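Local coordinates for periplasmic sugar-binding domain protein (Pseudomonas fluorescens Pf-5, PDB 3H75) that probably binds carbohydrates in the periplasm, as a two-domain member of the bacterial solute-binding protein 2 family, at residues T4-L9 with P63-L68; F18-S23 with I39-R44; R31-D36 with A269-H274; I115-G120 with G287-L292. All coordinates share one frame; numbering follows the deposited sequence.

All four contacts belong to one lobe of the two-domain chain and report on its six-stranded parallel sheet. Contacts 1 and 3 are buried, 2 and 4 only partly. Contact 1 lies deep in that sheet, pairing strands 5-10 and 65-69 through backbone bonds and mostly apolar side chains. Contact 4 repeats the parallel pairing at the sheet's rim, where strand 289-291 is outermost and a buried serine, an aspartate and a water enter. Contacts 2 and 3 both use helix 17-33: residues 18-23 meet strand 36-41 through hydroxyls and the following loop through a sulfate, whereas residues 31-36 pack apolarly on helix 265-277. That helix touches contact 4, through Ala269 and Ala272, and contact 1, through Leu273 against Met67.

Contact 1 (T4-L9 with P63-L68); sequences TSVVFL and PDYLML
Selenomethionine Met67 crosses Phe8 at a slant on the face of the sheet that also carries Val6 and Tyr65. Its CB and CG both run past the ring atom Phe8 CD1, the CG to CD1 distance being 3.7 Å. The SE atom is 4.7 Å from the Phe8 ring centroid and 39° off the normal, an oblique Met-aromatic contact. A bend at chi3 (-49°) then turns the terminal CE back to Val6 CG1, 3.8 Å away. The backbones pair in parallel: Met67 N bonds Val7 O at 2.7 Å, almost straight, and Leu9 N follows on Met67 O. On the other face, Val7 CG2 packs against Pro63 CB at 3.6 Å, while Leu66 CD2 reaches Leu9 CG. The entry of the pair is polar: Asp64 OD2 accepts Ser5 N on its anti side at 2.9 Å, and Asp64 N bonds Ser5 OG at 2.8 Å. Helix 265-277 covers the Met67 face and helix 46-58 the Val7 face. Strand axes 4.7 Å apart and inclined by only 22°, sandwiched by helices, are characteristic of the central parallel sheet in an alpha/beta periplasmic binding protein lobe.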
loop_
_atom_site.group_PDB
_atom_site.type_symbol
_atom_site.label_atom_id
_atom_site.label_comp_id
_atom_site.label_asym_id
_atom_site.label_seq_id
_atom_site.Cartn_x
_atom_site.Cartn_y
_atom_site.Cartn_z
ATOM N N THR A 4 -3.179 24.443 -10.527
ATOM C CA THR A 4 -2.171 23.429 -10.804
ATOM C C THR A 4 -2.937 22.141 -11.088
ATOM O O THR A 4 -3.836 21.771 -10.333
ATOM C CB THR A 4 -1.246 23.226 -9.596
ATOM O OG1 THR A 4 -0.560 24.454 -9.317
ATOM C CG2 THR A 4 -0.227 22.135 -9.877
ATOM N N SER A 5 -2.586 21.466 -12.176
ATOM C CA SER A 5 -3.281 20.244 -12.559
ATOM C C SER A 5 -2.433 18.989 -12.433
ATOM O O SER A 5 -1.244 18.986 -12.748
ATOM C CB SER A 5 -3.782 20.366 -13.997
ATOM O OG SER A 5 -2.707 20.631 -14.879
ATOM N N VAL A 6 -3.074 17.916 -11.983
ATOM C CA VAL A 6 -2.412 16.631 -11.808
ATOM C C VAL A 6 -3.303 15.506 -12.321
ATOM O O VAL A 6 -4.515 15.515 -12.106
ATOM C CB VAL A 6 -2.119 16.354 -10.312
ATOM C CG1 VAL A 6 -1.461 14.991 -10.150
ATOM C CG2 VAL A 6 -1.230 17.446 -9.737
ATOM N N VAL A 7 -2.702 14.555 -13.025
ATOM C CA VAL A 7 -3.430 13.391 -13.506
ATOM C C VAL A 7 -2.753 12.198 -12.847
ATOM O O VAL A 7 -1.528 12.059 -12.910
ATOM C CB VAL A 7 -3.347 13.228 -15.043
ATOM C CG1 VAL A 7 -3.917 11.870 -15.447
ATOM C CG2 VAL A 7 -4.130 14.339 -15.729
ATOM N N PHE A 8 -3.539 11.360 -12.181
ATOM C CA PHE A 8 -2.984 10.180 -11.534
ATOM C C PHE A 8 -3.504 8.934 -12.217
ATOM O O PHE A 8 -4.713 8.778 -12.398
ATOM C CB PHE A 8 -3.351 10.135 -10.041
ATOM C CG PHE A 8 -2.964 8.841 -9.357
ATOM C CD1 PHE A 8 -1.663 8.355 -9.443
ATOM C CD2 PHE A 8 -3.900 8.109 -8.633
ATOM C CE1 PHE A 8 -1.298 7.161 -8.819
ATOM C CE2 PHE A 8 -3.542 6.910 -8.002
ATOM C CZ PHE A 8 -2.243 6.438 -8.097
ATOM N N LEU A 9 -2.585 8.060 -12.607
ATOM C CA LEU A 9 -2.942 6.797 -13.250
ATOM C C LEU A 9 -3.006 5.731 -12.152
ATOM O O LEU A 9 -1.979 5.198 -11.715
ATOM C CB LEU A 9 -1.901 6.432 -14.315
ATOM C CG LEU A 9 -1.648 7.550 -15.337
ATOM C CD1 LEU A 9 -0.643 7.072 -16.379
ATOM C CD2 LEU A 9 -2.964 7.960 -16.010
ATOM N N PRO A 63 -1.667 18.031 -18.443
ATOM C CA PRO A 63 -1.644 18.436 -17.036
ATOM C C PRO A 63 -0.246 18.913 -16.664
ATOM O O PRO A 63 0.719 18.647 -17.385
ATOM C CB PRO A 63 -2.022 17.150 -16.310
ATOM C CG PRO A 63 -1.358 16.104 -17.162
ATOM C CD PRO A 63 -1.695 16.563 -18.570
ATOM N N ASP A 64 -0.128 19.623 -15.549
ATOM C CA ASP A 64 1.183 20.086 -15.115
ATOM C C ASP A 64 1.994 18.882 -14.651
ATOM O O ASP A 64 3.192 18.787 -14.918
ATOM C CB ASP A 64 1.055 21.087 -13.963
ATOM C CG ASP A 64 0.384 22.378 -14.382
ATOM O OD1 ASP A 64 0.767 22.927 -15.434
ATOM O OD2 ASP A 64 -0.517 22.851 -13.657
ATOM N N TYR A 65 1.320 17.961 -13.964
ATOM C CA TYR A 65 1.951 16.756 -13.434
ATOM C C TYR A 65 1.211 15.484 -13.824
ATOM O O TYR A 65 -0.019 15.471 -13.940
ATOM C CB TYR A 65 1.992 16.811 -11.902
ATOM C CG TYR A 65 2.751 17.981 -11.331
ATOM C CD1 TYR A 65 4.116 17.887 -11.068
ATOM C CD2 TYR A 65 2.107 19.190 -11.070
ATOM C CE1 TYR A 65 4.826 18.974 -10.557
ATOM C CE2 TYR A 65 2.808 20.283 -10.563
ATOM C CZ TYR A 65 4.166 20.165 -10.312
ATOM O OH TYR A 65 4.863 21.250 -9.831
ATOM N N LEU A 66 1.980 14.414 -14.003
ATOM C CA LEU A 66 1.453 13.093 -14.321
ATOM C C LEU A 66 2.007 12.207 -13.206
ATOM O O LEU A 66 3.224 12.078 -13.054
ATOM C CB LEU A 66 1.975 12.609 -15.681
ATOM C CG LEU A 66 1.207 11.577 -16.524
ATOM C CD1 LEU A 66 2.189 10.537 -17.050
ATOM C CD2 LEU A 66 0.089 10.922 -15.728
HETATM N N MSE A 67 1.118 11.629 -12.405
HETATM C CA MSE A 67 1.525 10.761 -11.310
HETATM C C MSE A 67 1.201 9.315 -11.659
HETATM O O MSE A 67 0.135 9.023 -12.186
HETATM C CB MSE A 67 0.794 11.152 -10.031
HETATM C CG MSE A 67 1.343 10.486 -8.786
HETATM SE SE MSE A 67 0.298 11.013 -7.243
HETATM C CE MSE A 67 0.265 12.906 -7.467
ATOM N N LEU A 68 2.125 8.409 -11.376
ATOM C CA LEU A 68 1.904 7.005 -11.687
ATOM C C LEU A 68 2.632 6.113 -10.701
ATOM O O LEU A 68 3.608 6.527 -10.073
ATOM C CB LEU A 68 2.399 6.685 -13.103
ATOM C CG LEU A 68 3.882 6.980 -13.372
ATOM C CD1 LEU A 68 4.455 5.948 -14.339
ATOM C CD2 LEU A 68 4.032 8.393 -13.918
#

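Contact 2 (F18-S23 with I39-R44); sequences FWVSYS and ILYAER. With SO4 (sulfate ion), chain B.
The axes of helix 18-23 and strand 39-41 run nearly antiparallel (170°), 11.0 Å apart, so Trp19 and Ser23 meet Ile39, Tyr41 and Arg44 through side chains. Tyr41 spans the gap with its hydroxyl. The phenol reaches across until Tyr41 OH is 2.8 Å from Ser23 OG, and it also passes near Val20 CG2. Ser23 OG has a second neighbour in Trp19 O, 3.1 Å away, one turn earlier in its own helix. Next to this polar point Ile39 CD1 packs on Ser23 CB at 3.6 Å. Trp19 and Arg44 do not bond to one another; their NE1 and NH2 are both donors, and the indole and guanidinium planes stand 73° apart. What joins them is a sulfate, probably from the crystallisation liquor. Its O2 takes Trp19 NE1 at 3.0 Å, near the indole plane at the ring edge, together with Arg44 NH2 at 2.9 Å. A bend of the Arg44 chain at chi2 brings the guanidinium to the anion, where Arg44 NH1 donates to O4 at 2.9 Å along a nearly straight line (174°), so two sulfate oxygens are gripped. Glu16 forms a salt bridge with NH2 as well. The indole is steadied by its neighbours: Phe18 CE2 stands over the centre of one face, and Trp19 CZ3 itself points onto the Tyr22 ring. A pair of convergent donors beside clustered aromatic rings, with a glycerol near Arg44, suggests a pocket able to hold oxygen-rich groups, which would be consistent with the family's probable sugar binding.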
loop_
_atom_site.group_PDB
_atom_site.type_symbol
_atom_site.label_atom_id
_atom_site.label_comp_id
_atom_site.label_asym_id
_atom_site.label_seq_id
_atom_site.Cartn_x
_atom_site.Cartn_y
_atom_site.Cartn_z
ATOM N N PHE A 18 -8.935 -0.744 -1.608
ATOM C CA PHE A 18 -7.713 -0.007 -1.331
ATOM C C PHE A 18 -7.484 1.156 -2.273
ATOM O O PHE A 18 -7.211 2.274 -1.836
ATOM C CB PHE A 18 -6.478 -0.907 -1.403
ATOM C CG PHE A 18 -5.186 -0.139 -1.325
ATOM C CD1 PHE A 18 -4.745 0.379 -0.112
ATOM C CD2 PHE A 18 -4.464 0.154 -2.483
ATOM C CE1 PHE A 18 -3.612 1.188 -0.052
ATOM C CE2 PHE A 18 -3.329 0.963 -2.437
ATOM C CZ PHE A 18 -2.899 1.484 -1.220
ATOM N N TRP A 19 -7.575 0.889 -3.571
ATOM C CA TRP A 19 -7.324 1.928 -4.546
ATOM C C TRP A 19 -8.373 3.029 -4.556
ATOM O O TRP A 19 -8.068 4.168 -4.904
ATOM C CB TRP A 19 -7.101 1.301 -5.926
ATOM C CG TRP A 19 -5.687 0.788 -6.034
ATOM C CD1 TRP A 19 -5.279 -0.514 -6.172
ATOM C CD2 TRP A 19 -4.494 1.575 -5.956
ATOM N NE1 TRP A 19 -3.902 -0.577 -6.178
ATOM C CE2 TRP A 19 -3.398 0.690 -6.047
ATOM C CE3 TRP A 19 -4.246 2.947 -5.815
ATOM C CZ2 TRP A 19 -2.069 1.137 -5.999
ATOM C CZ3 TRP A 19 -2.927 3.390 -5.768
ATOM C CH2 TRP A 19 -1.858 2.485 -5.860
ATOM N N VAL A 20 -9.597 2.707 -4.146
ATOM C CA VAL A 20 -10.633 3.726 -4.068
ATOM C C VAL A 20 -10.316 4.608 -2.853
ATOM O O VAL A 20 -10.460 5.828 -2.904
ATOM C CB VAL A 20 -12.034 3.099 -3.913
ATOM C CG1 VAL A 20 -13.057 4.179 -3.564
ATOM C CG2 VAL A 20 -12.429 2.398 -5.212
ATOM N N SER A 21 -9.867 3.992 -1.760
ATOM C CA SER A 21 -9.518 4.757 -0.569
ATOM C C SER A 21 -8.334 5.681 -0.850
ATOM O O SER A 21 -8.270 6.802 -0.344
ATOM C CB SER A 21 -9.188 3.815 0.592
ATOM O OG SER A 21 -10.365 3.156 1.029
ATOM N N TYR A 22 -7.404 5.199 -1.668
ATOM C CA TYR A 22 -6.222 5.966 -2.047
ATOM C C TYR A 22 -6.717 7.192 -2.823
ATOM O O TYR A 22 -6.282 8.316 -2.571
ATOM C CB TYR A 22 -5.327 5.095 -2.932
ATOM C CG TYR A 22 -3.916 5.596 -3.160
ATOM C CD1 TYR A 22 -2.843 5.073 -2.436
ATOM C CD2 TYR A 22 -3.641 6.532 -4.158
ATOM C CE1 TYR A 22 -1.529 5.458 -2.707
ATOM C CE2 TYR A 22 -2.330 6.926 -4.434
ATOM C CZ TYR A 22 -1.280 6.381 -3.712
ATOM O OH TYR A 22 0.015 6.711 -4.028
ATOM N N SER A 23 -7.636 6.961 -3.758
ATOM C CA SER A 23 -8.205 8.036 -4.565
ATOM C C SER A 23 -8.982 9.049 -3.733
ATOM O O SER A 23 -8.822 10.258 -3.905
ATOM C CB SER A 23 -9.137 7.461 -5.637
ATOM O OG SER A 23 -8.409 6.746 -6.614
ATOM N N ILE A 39 -8.283 11.392 -11.938
ATOM C CA ILE A 39 -7.806 10.046 -11.672
ATOM C C ILE A 39 -8.342 9.086 -12.721
ATOM O O ILE A 39 -9.557 8.983 -12.921
ATOM C CB ILE A 39 -8.252 9.559 -10.272
ATOM C CG1 ILE A 39 -7.622 10.442 -9.192
ATOM C CG2 ILE A 39 -7.847 8.102 -10.072
ATOM C CD1 ILE A 39 -8.095 10.134 -7.783
ATOM N N LEU A 40 -7.430 8.397 -13.400
ATOM C CA LEU A 40 -7.796 7.430 -14.428
ATOM C C LEU A 40 -7.496 6.024 -13.922
ATOM O O LEU A 40 -6.349 5.704 -13.611
ATOM C CB LEU A 40 -6.996 7.682 -15.706
ATOM C CG LEU A 40 -7.059 9.087 -16.310
ATOM C CD1 LEU A 40 -6.201 9.132 -17.570
ATOM C CD2 LEU A 40 -8.499 9.446 -16.633
ATOM N N TYR A 41 -8.526 5.187 -13.833
ATOM C CA TYR A 41 -8.353 3.811 -13.376
ATOM C C TYR A 41 -7.954 2.870 -14.509
ATOM O O TYR A 41 -8.502 2.943 -15.607
ATOM C CB TYR A 41 -9.654 3.297 -12.744
ATOM C CG TYR A 41 -9.889 3.783 -11.333
ATOM C CD1 TYR A 41 -9.299 3.135 -10.250
ATOM C CD2 TYR A 41 -10.703 4.889 -11.079
ATOM C CE1 TYR A 41 -9.516 3.573 -8.945
ATOM C CE2 TYR A 41 -10.926 5.336 -9.780
ATOM C CZ TYR A 41 -10.329 4.669 -8.718
ATOM O OH TYR A 41 -10.558 5.085 -7.426
ATOM N N ALA A 42 -7.014 1.972 -14.234
ATOM C CA ALA A 42 -6.584 1.007 -15.238
ATOM C C ALA A 42 -7.502 -0.210 -15.239
ATOM O O ALA A 42 -7.496 -0.993 -16.181
ATOM C CB ALA A 42 -5.159 0.560 -14.956
ATOM N N GLU A 43 -8.292 -0.350 -14.177
ATOM C CA GLU A 43 -9.183 -1.493 -13.995
ATOM C C GLU A 43 -8.348 -2.774 -14.062
ATOM O O GLU A 43 -8.698 -3.764 -14.716
ATOM C CB GLU A 43 -10.321 -1.492 -15.034
ATOM C CG GLU A 43 -11.158 -0.198 -15.061
ATOM C CD GLU A 43 -11.929 0.087 -13.775
ATOM O OE1 GLU A 43 -11.869 -0.723 -12.826
ATOM O OE2 GLU A 43 -12.606 1.138 -13.718
ATOM N N ARG A 44 -7.212 -2.711 -13.375
ATOM C CA ARG A 44 -6.270 -3.813 -13.242
ATOM C C ARG A 44 -5.624 -4.402 -14.492
ATOM O O ARG A 44 -5.279 -5.584 -14.523
ATOM C CB ARG A 44 -6.903 -4.921 -12.396
ATOM C CG ARG A 44 -6.914 -4.612 -10.888
ATOM C CD ARG A 44 -5.488 -4.451 -10.379
ATOM N NE ARG A 44 -5.397 -4.169 -8.945
ATOM C CZ ARG A 44 -4.240 -4.005 -8.309
ATOM N NH1 ARG A 44 -3.100 -4.093 -8.985
ATOM N NH2 ARG A 44 -4.220 -3.760 -7.003
HETATM S S SO4 B . -0.479 -2.763 -6.775
HETATM O O1 SO4 B . 0.595 -3.012 -5.791
HETATM O O2 SO4 B . -1.761 -2.650 -6.065
HETATM O O3 SO4 B . -0.177 -1.503 -7.471
HETATM O O4 SO4 B . -0.530 -3.886 -7.737
#

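Contact 3 (R31-D36 with A269-H274); sequences RDLGLD and ALVALH
Leu33 lays one methyl over the imidazole of His274. Its CD2 stands 4.1 Å from the ring centroid and 16° off the normal, which makes this a CH-pi contact over the face. The other branch, CD1, goes a different way, to Leu270 O at 3.7 Å and to Val271 CG2 at 4.1 Å, so the forked leucine fits against the helix between His274 and the turn before it. His274 is brought there by its first torsion, which puts CG opposite the backbone N (chi1 165°) and swings the ring toward the end of helix 17-33. Its CD2 then lies 3.4 Å from Leu33 O. Leu35 has nearly the same side-chain torsions as Leu33, yet it starts from a different backbone direction because Gly34, with positive phi (69°), turns the chain out of the helix between them. Leu35 CD1 therefore meets Leu270 CB at 4.0 Å, close to the spot that Leu33 CD1 touches, while its CD2 lies at the edge of the imidazole. The five touching side chains are all buried. Phe319 of helix 319-322 packs on both Leu33 and Val271, and Ser323 touches His274; on the sheet side, Leu35 meets Thr4, while Leu270 meets Val6 and Met67. The contact thus wedges the end of helix 17-33 and the loop into strand 36-41 against helix 265-277, beside strands 5-10 and 65-69.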
loop_
_atom_site.group_PDB
_atom_site.type_symbol
_atom_site.label_atom_id
_atom_site.label_comp_id
_atom_site.label_asym_id
_atom_site.label_seq_id
_atom_site.Cartn_x
_atom_site.Cartn_y
_atom_site.Cartn_z
ATOM N N ARG A 31 -8.988 19.022 -3.090
ATOM C CA ARG A 31 -9.963 20.059 -2.773
ATOM C C ARG A 31 -9.389 21.095 -1.814
ATOM O O ARG A 31 -9.560 22.299 -2.008
ATOM C CB ARG A 31 -11.224 19.444 -2.157
ATOM C CG ARG A 31 -12.080 18.650 -3.131
ATOM C CD ARG A 31 -13.437 18.312 -2.522
ATOM N NE ARG A 31 -13.339 17.367 -1.412
ATOM C CZ ARG A 31 -13.190 16.054 -1.557
ATOM N NH1 ARG A 31 -13.123 15.522 -2.770
ATOM N NH2 ARG A 31 -13.114 15.271 -0.489
ATOM N N ASP A 32 -8.700 20.620 -0.782
ATOM C CA ASP A 32 -8.120 21.506 0.218
ATOM C C ASP A 32 -6.945 22.320 -0.319
ATOM O O ASP A 32 -6.742 23.465 0.087
ATOM C CB ASP A 32 -7.678 20.689 1.438
ATOM C CG ASP A 32 -7.378 21.556 2.648
ATOM O OD1 ASP A 32 -8.241 22.381 3.019
ATOM O OD2 ASP A 32 -6.288 21.410 3.236
ATOM N N LEU A 33 -6.187 21.734 -1.243
ATOM C CA LEU A 33 -5.017 22.391 -1.824
ATOM C C LEU A 33 -5.314 23.231 -3.065
ATOM O O LEU A 33 -4.431 23.924 -3.577
ATOM C CB LEU A 33 -3.954 21.342 -2.165
ATOM C CG LEU A 33 -3.370 20.564 -0.984
ATOM C CD1 LEU A 33 -2.578 19.368 -1.492
ATOM C CD2 LEU A 33 -2.487 21.480 -0.155
ATOM N N GLY A 34 -6.549 23.168 -3.551
ATOM C CA GLY A 34 -6.916 23.936 -4.729
ATOM C C GLY A 34 -6.250 23.415 -5.986
ATOM O O GLY A 34 -5.840 24.190 -6.852
ATOM N N LEU A 35 -6.137 22.096 -6.084
ATOM C CA LEU A 35 -5.522 21.461 -7.242
ATOM C C LEU A 35 -6.585 20.837 -8.134
ATOM O O LEU A 35 -7.634 20.397 -7.656
ATOM C CB LEU A 35 -4.546 20.360 -6.803
ATOM C CG LEU A 35 -3.332 20.727 -5.946
ATOM C CD1 LEU A 35 -2.548 19.463 -5.597
ATOM C CD2 LEU A 35 -2.454 21.704 -6.700
ATOM N N ASP A 36 -6.306 20.810 -9.431
ATOM C CA ASP A 36 -7.206 20.211 -10.403
ATOM C C ASP A 36 -6.701 18.786 -10.601
ATOM O O ASP A 36 -5.692 18.562 -11.266
ATOM C CB ASP A 36 -7.158 20.995 -11.720
ATOM C CG ASP A 36 -7.793 20.245 -12.872
ATOM O OD1 ASP A 36 -8.723 19.447 -12.632
ATOM O OD2 ASP A 36 -7.368 20.464 -14.025
ATOM N N ALA A 269 1.578 13.074 -1.560
ATOM C CA ALA A 269 2.192 13.361 -2.850
ATOM C C ALA A 269 1.646 14.671 -3.411
ATOM O O ALA A 269 2.393 15.466 -3.982
ATOM C CB ALA A 269 1.922 12.216 -3.830
ATOM N N LEU A 270 0.347 14.902 -3.249
ATOM C CA LEU A 270 -0.245 16.134 -3.764
ATOM C C LEU A 270 0.244 17.352 -2.988
ATOM O O LEU A 270 0.365 18.442 -3.553
ATOM C CB LEU A 270 -1.775 16.045 -3.761
ATOM C CG LEU A 270 -2.309 15.040 -4.793
ATOM C CD1 LEU A 270 -3.819 14.975 -4.744
ATOM C CD2 LEU A 270 -1.857 15.437 -6.185
ATOM N N VAL A 271 0.535 17.179 -1.700
ATOM C CA VAL A 271 1.056 18.293 -0.913
ATOM C C VAL A 271 2.423 18.644 -1.495
ATOM O O VAL A 271 2.744 19.818 -1.694
ATOM C CB VAL A 271 1.245 17.922 0.575
ATOM C CG1 VAL A 271 1.975 19.049 1.303
ATOM C CG2 VAL A 271 -0.103 17.667 1.226
ATOM N N ALA A 272 3.227 17.620 -1.770
ATOM C CA ALA A 272 4.556 17.828 -2.334
ATOM C C ALA A 272 4.494 18.476 -3.717
ATOM O O ALA A 272 5.274 19.386 -4.017
ATOM C CB ALA A 272 5.311 16.503 -2.407
ATOM N N LEU A 273 3.575 18.014 -4.562
ATOM C CA LEU A 273 3.452 18.579 -5.902
ATOM C C LEU A 273 2.923 20.002 -5.829
ATOM O O LEU A 273 3.340 20.869 -6.598
ATOM C CB LEU A 273 2.541 17.713 -6.777
ATOM C CG LEU A 273 3.115 16.325 -7.076
ATOM C CD1 LEU A 273 2.188 15.585 -8.028
ATOM C CD2 LEU A 273 4.505 16.455 -7.680
ATOM N N HIS A 274 1.997 20.237 -4.907
ATOM C CA HIS A 274 1.438 21.568 -4.709
ATOM C C HIS A 274 2.584 22.526 -4.402
ATOM O O HIS A 274 2.660 23.625 -4.954
ATOM C CB HIS A 274 0.437 21.533 -3.547
ATOM C CG HIS A 274 0.072 22.883 -3.011
ATOM N ND1 HIS A 274 0.877 23.579 -2.137
ATOM C CD2 HIS A 274 -1.025 23.655 -3.208
ATOM C CE1 HIS A 274 0.291 24.720 -1.813
ATOM N NE2 HIS A 274 -0.863 24.789 -2.450
#

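Contact 4 (I115-G120 with G287-L292); sequences IGSMVG and GPDWQL
Ser117 OG is held by two bonds: it donates to Asp289 OD1 at 2.6 Å and accepts a hydrogen bond from a water at 2.9 Å. The carboxylate oxygen is met on its anti side, with the hydroxyl 29° out of the carboxylate plane. A chi1 of 67° sets OG between the backbone N and the carbonyl carbon of Ser117, where it can face the neighbouring strand. The same water donates to Trp290 O at 2.6 Å, a carbonyl that also receives Val119 N, so two donors hold that oxygen. Asp289 has a further partner in Arg101, which forms a salt bridge with OD2. On the other face of the sheet selenomethionine Met118 sets its CE methyl over one face of the Trp290 indole, toward the rim: CE is 4.2 Å from the centroid of the five-membered ring, an off-centre CH-pi contact. Gly287 CA lies against the opposite indole face, 3.4 Å from its plane, and the peptide before Pro288 is cis. Met118 SE continues to Leu292 CD1 at 3.9 Å, and Leu292 N closes the pairing by bonding Val119 O at 2.8 Å. Axes inclined by just 6° confirm a parallel match. Strand 289-291 is the outermost of its sheet in this chain; strand 88-93 flanks 115-119 on its other side, and helix 265-277 packs over Met118 and Trp290 through Leu265, Trp268, Ala269 and Ala272.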
loop_
_atom_site.group_PDB
_atom_site.type_symbol
_atom_site.label_atom_id
_atom_site.label_comp_id
_atom_site.label_asym_id
_atom_site.label_seq_id
_atom_site.Cartn_x
_atom_site.Cartn_y
_atom_site.Cartn_z
ATOM N N ILE A 115 11.375 15.102 -12.545
ATOM C CA ILE A 115 10.824 13.816 -12.142
ATOM C C ILE A 115 11.145 13.569 -10.673
ATOM O O ILE A 115 12.307 13.570 -10.276
ATOM C CB ILE A 115 11.414 12.657 -12.972
ATOM C CG1 ILE A 115 11.090 12.855 -14.454
ATOM C CG2 ILE A 115 10.840 11.332 -12.488
ATOM C CD1 ILE A 115 11.746 11.839 -15.367
ATOM N N GLY A 116 10.107 13.364 -9.869
ATOM C CA GLY A 116 10.304 13.106 -8.455
ATOM C C GLY A 116 9.638 11.791 -8.101
ATOM O O GLY A 116 9.028 11.162 -8.963
ATOM N N SER A 117 9.761 11.368 -6.848
ATOM C CA SER A 117 9.145 10.121 -6.411
ATOM C C SER A 117 8.821 10.161 -4.925
ATOM O O SER A 117 9.324 11.008 -4.186
ATOM C CB SER A 117 10.067 8.929 -6.704
ATOM O OG SER A 117 11.249 8.968 -5.917
HETATM N N MSE A 118 7.968 9.239 -4.494
HETATM C CA MSE A 118 7.582 9.157 -3.092
HETATM C C MSE A 118 7.217 7.716 -2.806
HETATM O O MSE A 118 6.365 7.144 -3.485
HETATM C CB MSE A 118 6.381 10.052 -2.810
HETATM C CG MSE A 118 5.929 9.998 -1.361
HETATM SE SE MSE A 118 4.542 11.266 -0.978
HETATM C CE MSE A 118 5.637 12.845 -0.710
ATOM N N VAL A 119 7.856 7.132 -1.800
ATOM C CA VAL A 119 7.600 5.742 -1.460
ATOM C C VAL A 119 7.366 5.534 0.024
ATOM O O VAL A 119 7.763 6.358 0.853
ATOM C CB VAL A 119 8.783 4.851 -1.878
ATOM C CG1 VAL A 119 9.091 5.060 -3.352
ATOM C CG2 VAL A 119 10.006 5.166 -1.021
ATOM N N GLY A 120 6.721 4.418 0.346
ATOM C CA GLY A 120 6.456 4.074 1.726
ATOM C C GLY A 120 7.447 3.024 2.189
ATOM O O GLY A 120 8.566 2.952 1.672
ATOM N N GLY A 287 12.717 16.334 -0.800
ATOM C CA GLY A 287 12.597 15.929 -2.192
ATOM C C GLY A 287 13.918 15.790 -2.932
ATOM O O GLY A 287 14.984 16.017 -2.356
ATOM N N PRO A 288 13.878 15.413 -4.223
ATOM C CA PRO A 288 12.649 15.124 -4.968
ATOM C C PRO A 288 12.178 13.678 -4.811
ATOM O O PRO A 288 11.126 13.307 -5.327
ATOM C CB PRO A 288 13.043 15.443 -6.401
ATOM C CG PRO A 288 14.446 14.948 -6.446
ATOM C CD PRO A 288 15.035 15.462 -5.137
ATOM N N ASP A 289 12.966 12.870 -4.106
ATOM C CA ASP A 289 12.626 11.467 -3.885
ATOM C C ASP A 289 12.386 11.194 -2.405
ATOM O O ASP A 289 13.305 10.840 -1.664
ATOM C CB ASP A 289 13.742 10.560 -4.404
ATOM C CG ASP A 289 14.013 10.762 -5.881
ATOM O OD1 ASP A 289 13.058 10.667 -6.680
ATOM O OD2 ASP A 289 15.181 11.015 -6.244
ATOM N N TRP A 290 11.136 11.358 -1.990
ATOM C CA TRP A 290 10.740 11.152 -0.605
ATOM C C TRP A 290 10.656 9.684 -0.209
ATOM O O TRP A 290 10.143 8.852 -0.958
ATOM C CB TRP A 290 9.384 11.810 -0.359
ATOM C CG TRP A 290 9.437 13.305 -0.248
ATOM C CD1 TRP A 290 9.627 14.033 0.889
ATOM C CD2 TRP A 290 9.287 14.253 -1.313
ATOM N NE1 TRP A 290 9.602 15.378 0.603
ATOM C CE2 TRP A 290 9.394 15.541 -0.742
ATOM C CE3 TRP A 290 9.070 14.141 -2.693
ATOM C CZ2 TRP A 290 9.292 16.713 -1.505
ATOM C CZ3 TRP A 290 8.970 15.304 -3.451
ATOM C CH2 TRP A 290 9.080 16.573 -2.854
ATOM N N GLN A 291 11.170 9.378 0.979
ATOM C CA GLN A 291 11.135 8.027 1.530
ATOM C C GLN A 291 10.380 8.167 2.848
ATOM O O GLN A 291 10.869 8.797 3.788
ATOM C CB GLN A 291 12.554 7.508 1.775
ATOM C CG GLN A 291 13.405 7.435 0.514
ATOM C CD GLN A 291 14.817 6.937 0.782
ATOM O OE1 GLN A 291 15.017 5.819 1.258
ATOM N NE2 GLN A 291 15.804 7.772 0.477
ATOM N N LEU A 292 9.187 7.587 2.913
ATOM C CA LEU A 292 8.361 7.700 4.106
ATOM C C LEU A 292 8.109 6.379 4.819
ATOM O O LEU A 292 8.153 5.311 4.214
ATOM C CB LEU A 292 7.003 8.311 3.741
ATOM C CG LEU A 292 6.965 9.561 2.854
ATOM C CD1 LEU A 292 5.520 9.945 2.581
ATOM C CD2 LEU A 292 7.691 10.706 3.539
HETATM O O HOH W 1 11.322 7.972 -3.159
#